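Local coordinates for protein beta-fructofuranosidase (Arabidopsis thaliana, PDB 2OXB) that hydrolyses sucrose and 1-kestose in the plant cell wall, releasing the terminal fructose unit, and acts to a lesser extent on neokestose and levan, at residues P68-P71 with F72-N75; G96-P99 with K100-V104. The protein carries 1 engineered substitution. All blocks are in the same frame, centred on the assembly; numbering follows the deposited sequence.

Contact 1 (P68-P71 with F72-N75); sequences PSAP and FDIN
Pro-71 and Ile-74 close a tight reversal of the chain: Ile-74 N donates to Pro-71 O at 2.8 Å with a nearly straight bond (174°), reaching the oxygen from well above the carbonyl plane. One residue earlier, Asp-73 N bonds to Ala-70 O at 3.2 Å, although the place of this nitrogen is less certain. The turn from Pro-71 to Ile-74 is therefore secure, and the one overlapping it from Ala-70 less so. The reversal brings Pro-68 alongside Asp-73 and Ile-74; Pro-68 CB lies 3.3 Å from Asp-73 O.

Among the side chains, Phe-72 illustrates how a local turn can build its own packing. Its CG stands between the backbone N and the carbonyl carbon (chi1 56°), which turns the ring back so that one face meets Ala-70. The methyl CB sits over that face in a CH-pi contact, 3.7 Å from the centroid and displaced toward CE2 and CZ. Tyr-94, Lys-123 and Pro-128 add to the surroundings of this ring.

The carboxylate of Asp-73 turns into the bend. OD2 lies 2.7 Å from Ala-70 O, while OD1 approaches Pro-68 CA at 3.5 Å and forms a salt bridge with Lys-123. Putting an alanine at Asp-73 would probably leave Lys-123 without this acidic mate and open a gap between Pro-68 and Ala-70.

The chemistry therefore divides the work: main-chain bonds shape this connection between two propeller blades, a methyl-aromatic contact fills one side of the turn, and a buried carboxylate ties it to strand 121-123 of the second blade.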
loop_
_atom_site.group_PDB
_atom_site.type_symbol
_atom_site.label_atom_id
_atom_site.label_comp_id
_atom_site.label_asym_id
_atom_site.label_seq_id
_atom_site.Cartn_x
_atom_site.Cartn_y
_atom_site.Cartn_z
ATOM N N PRO A 68 18.716 -2.550 -18.594
ATOM C CA PRO A 68 20.046 -2.058 -18.969
ATOM C C PRO A 68 20.457 -2.370 -20.411
ATOM O O PRO A 68 20.739 -3.521 -20.753
ATOM C CB PRO A 68 20.951 -2.728 -17.943
ATOM C CG PRO A 68 20.092 -2.759 -16.737
ATOM C CD PRO A 68 18.778 -3.245 -17.296
ATOM N N SER A 69 20.490 -1.329 -21.244
ATOM C CA SER A 69 20.858 -1.452 -22.657
ATOM C C SER A 69 21.319 -0.090 -23.169
ATOM O O SER A 69 21.000 0.308 -24.286
ATOM C CB SER A 69 19.661 -1.908 -23.493
ATOM O OG SER A 69 18.746 -0.843 -23.681
ATOM N N ALA A 70 22.062 0.622 -22.339
ATOM C CA ALA A 70 22.570 1.934 -22.699
ATOM C C ALA A 70 23.347 2.468 -21.506
ATOM O O ALA A 70 23.100 2.070 -20.365
ATOM C CB ALA A 70 21.422 2.873 -23.044
ATOM N N PRO A 71 24.292 3.388 -21.752
ATOM C CA PRO A 71 25.105 3.973 -20.685
ATOM C C PRO A 71 24.281 4.366 -19.454
ATOM O O PRO A 71 24.418 3.770 -18.385
ATOM C CB PRO A 71 25.724 5.192 -21.365
ATOM C CG PRO A 71 25.842 4.760 -22.790
ATOM C CD PRO A 71 24.524 4.087 -23.031
ATOM N N PHE A 72 23.421 5.367 -19.648
ATOM C CA PHE A 72 22.559 5.940 -18.617
ATOM C C PHE A 72 21.800 5.007 -17.668
ATOM O O PHE A 72 21.076 5.470 -16.788
ATOM C CB PHE A 72 21.583 6.936 -19.270
ATOM C CG PHE A 72 20.738 6.353 -20.381
ATOM C CD1 PHE A 72 19.633 5.540 -20.097
ATOM C CD2 PHE A 72 21.021 6.650 -21.711
ATOM C CE1 PHE A 72 18.816 5.033 -21.124
ATOM C CE2 PHE A 72 20.218 6.151 -22.744
ATOM C CZ PHE A 72 19.112 5.343 -22.451
ATOM N N ASP A 73 21.976 3.701 -17.826
ATOM C CA ASP A 73 21.301 2.731 -16.959
ATOM C C ASP A 73 21.958 1.369 -17.088
ATOM O O ASP A 73 21.352 0.354 -16.761
ATOM C CB ASP A 73 19.830 2.587 -17.352
ATOM C CG ASP A 73 19.656 1.792 -18.622
ATOM O OD1 ASP A 73 18.604 1.126 -18.754
ATOM O OD2 ASP A 73 20.569 1.849 -19.489
ATOM N N ILE A 74 23.191 1.365 -17.575
ATOM C CA ILE A 74 23.942 0.143 -17.800
ATOM C C ILE A 74 24.074 -0.668 -16.509
ATOM O O ILE A 74 24.344 -1.866 -16.541
ATOM C CB ILE A 74 25.348 0.509 -18.417
ATOM C CG1 ILE A 74 25.738 -0.489 -19.511
ATOM C CG2 ILE A 74 26.418 0.590 -17.324
ATOM C CD1 ILE A 74 26.119 -1.843 -19.009
ATOM N N ASN A 75 23.850 -0.030 -15.367
ATOM C CA ASN A 75 23.985 -0.745 -14.104
ATOM C C ASN A 75 22.693 -1.041 -13.341
ATOM O O ASN A 75 22.718 -1.592 -12.231
ATOM C CB ASN A 75 24.986 -0.011 -13.218
ATOM C CG ASN A 75 26.412 -0.349 -13.579
ATOM O OD1 ASN A 75 26.884 -1.438 -13.274
ATOM N ND2 ASN A 75 27.100 0.566 -14.256
#

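Contact 2 (G96-P99 with K100-V104); sequences GIDP and KNQQV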
loop_
_atom_site.group_PDB
_atom_site.type_symbol
_atom_site.label_atom_id
_atom_site.label_comp_id
_atom_site.label_asym_id
_atom_site.label_seq_id
_atom_site.Cartn_x
_atom_site.Cartn_y
_atom_site.Cartn_z
ATOM N N GLY A 96 18.081 5.335 -13.733
ATOM C CA GLY A 96 19.025 4.337 -14.201
ATOM C C GLY A 96 20.370 4.543 -13.515
ATOM O O GLY A 96 20.630 5.601 -12.944
ATOM N N ILE A 97 21.234 3.539 -13.555
ATOM C CA ILE A 97 22.544 3.668 -12.935
ATOM C C ILE A 97 23.569 3.638 -14.064
ATOM O O ILE A 97 23.704 2.622 -14.747
ATOM C CB ILE A 97 22.826 2.496 -11.959
ATOM C CG1 ILE A 97 21.543 2.088 -11.230
ATOM C CG2 ILE A 97 23.902 2.904 -10.952
ATOM C CD1 ILE A 97 20.892 3.219 -10.431
ATOM N N ASP A 98 24.278 4.749 -14.266
ATOM C CA ASP A 98 25.278 4.833 -15.331
ATOM C C ASP A 98 26.574 4.070 -15.007
ATOM O O ASP A 98 26.751 3.577 -13.884
ATOM C CB ASP A 98 25.592 6.298 -15.656
ATOM C CG ASP A 98 26.048 7.092 -14.447
ATOM O OD1 ASP A 98 26.764 6.541 -13.586
ATOM O OD2 ASP A 98 25.689 8.284 -14.380
ATOM N N PRO A 99 27.501 3.973 -15.985
ATOM C CA PRO A 99 28.765 3.256 -15.788
ATOM C C PRO A 99 29.591 3.572 -14.560
ATOM O O PRO A 99 30.494 2.818 -14.210
ATOM C CB PRO A 99 29.516 3.504 -17.093
ATOM C CG PRO A 99 28.915 4.751 -17.622
ATOM C CD PRO A 99 27.460 4.576 -17.328
ATOM N N LYS A 100 29.301 4.681 -13.902
ATOM C CA LYS A 100 30.044 5.017 -12.699
ATOM C C LYS A 100 29.081 5.068 -11.531
ATOM O O LYS A 100 29.034 6.047 -10.791
ATOM C CB LYS A 100 30.786 6.356 -12.850
ATOM C CG LYS A 100 29.913 7.568 -13.153
ATOM C CD LYS A 100 30.753 8.866 -13.180
ATOM C CE LYS A 100 29.980 10.060 -13.780
ATOM N NZ LYS A 100 30.770 11.336 -13.801
ATOM N N ASN A 101 28.287 4.013 -11.399
ATOM C CA ASN A 101 27.324 3.892 -10.312
ATOM C C ASN A 101 26.817 5.188 -9.661
ATOM O O ASN A 101 27.190 5.503 -8.530
ATOM C CB ASN A 101 27.921 2.972 -9.244
ATOM C CG ASN A 101 27.787 1.504 -9.607
ATOM O OD1 ASN A 101 26.723 0.903 -9.422
ATOM N ND2 ASN A 101 28.857 0.920 -10.140
ATOM N N GLN A 102 25.972 5.936 -10.367
ATOM C CA GLN A 102 25.414 7.175 -9.826
ATOM C C GLN A 102 23.997 7.384 -10.358
ATOM O O GLN A 102 23.769 7.454 -11.566
ATOM C CB GLN A 102 26.310 8.379 -10.164
ATOM C CG GLN A 102 25.919 9.161 -11.410
ATOM C CD GLN A 102 26.936 10.236 -11.782
ATOM O OE1 GLN A 102 27.472 10.930 -10.918
ATOM N NE2 GLN A 102 27.185 10.389 -13.075
ATOM N N GLN A 103 23.048 7.471 -9.437
ATOM C CA GLN A 103 21.642 7.631 -9.777
ATOM C C GLN A 103 21.236 8.793 -10.659
ATOM O O GLN A 103 21.054 9.924 -10.191
ATOM C CB GLN A 103 20.816 7.668 -8.506
ATOM C CG GLN A 103 20.754 6.337 -7.843
ATOM C CD GLN A 103 20.526 6.475 -6.383
ATOM O OE1 GLN A 103 19.767 7.345 -5.951
ATOM N NE2 GLN A 103 21.167 5.616 -5.593
ATOM N N VAL A 104 21.066 8.483 -11.941
ATOM C CA VAL A 104 20.652 9.468 -12.926
ATOM C C VAL A 104 19.191 9.228 -13.296
ATOM O O VAL A 104 18.652 8.147 -13.072
ATOM C CB VAL A 104 21.514 9.380 -14.206
ATOM C CG1 VAL A 104 22.921 9.840 -13.914
ATOM C CG2 VAL A 104 21.532 7.953 -14.721
#
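Gly-96 and Val-104 join the two strands of a beta hairpin in the second blade of the five-bladed propeller of family 32 glycosidases. They form an antiparallel hydrogen-bonded pair: Gly-96 N reaches Val-104 O at 2.9 Å, and Val-104 N returns a bond to Gly-96 O at 3.1 Å. The next pair, Ile-97 with Gln-103, is non-hydrogen-bonded across the hairpin, and beyond it the chain loops round.

The polar contacts of that loop centre on the buried Asp-98, an example of a carboxylate organising a hairpin loop by accepting from its backbone and from a side chain. A chi1 of 56° keeps Asp-98 CG close to both its own N and its own C, turning the carboxylate into the loop, toward Lys-100 and Gln-102. OD1 accepts Lys-100 N at 3.2 Å on its anti side, making an Asx turn, and receives a weak bond from Gln-102 N. OD2 is met on the syn side by Gln-102 NE2, so both oxygens are engaged and the carboxylate is restrained from rotating.

Among the apolar contacts, Ile-97 CG2 packs on Asn-101 CA in the loop at 3.6 Å, while on the sheet face it shares with Gln-103 the two side chains run side by side, Ile-97 CD1 approaching Gln-103 CG at 4.1 Å. Both touch the substrate-binding Trp-78; Gln-103 also touches Arg-144, another substrate-binding residue, while its OE1 accepts Phe-143 N. This hairpin end thus backs the sucrose pocket.

In the bond from Gln-102 NE2 to Asp-98 OD2, 2.9 Å long, the acceptor lies almost in the amide plane, although amide and carboxylate planes are turned 67° apart.

Contacts 1 and 2 follow one another along the chain, their centres about 8 Å apart, with strand 77-81 and most of strand 93-97 between them in sequence. Residues 68-75 belong to the connection from strand 60-66, at the edge of the first blade, to strand 77-81, which begins the second; residues 96-104 form the hairpin end between strands 93-97 and 103-110 of that second blade. Asn-75 joins the two: its N probably bonds to Ile-97 O at 2.7 Å and its ND2 to Asp-98 O at 3.1 Å. The interblade loop is thereby fastened to the hairpin. Contact 2 touches the substrate-binding Trp-78 directly, whereas in contact 1 the side chain of Pro-68 lies about 8 Å from that of Trp-78.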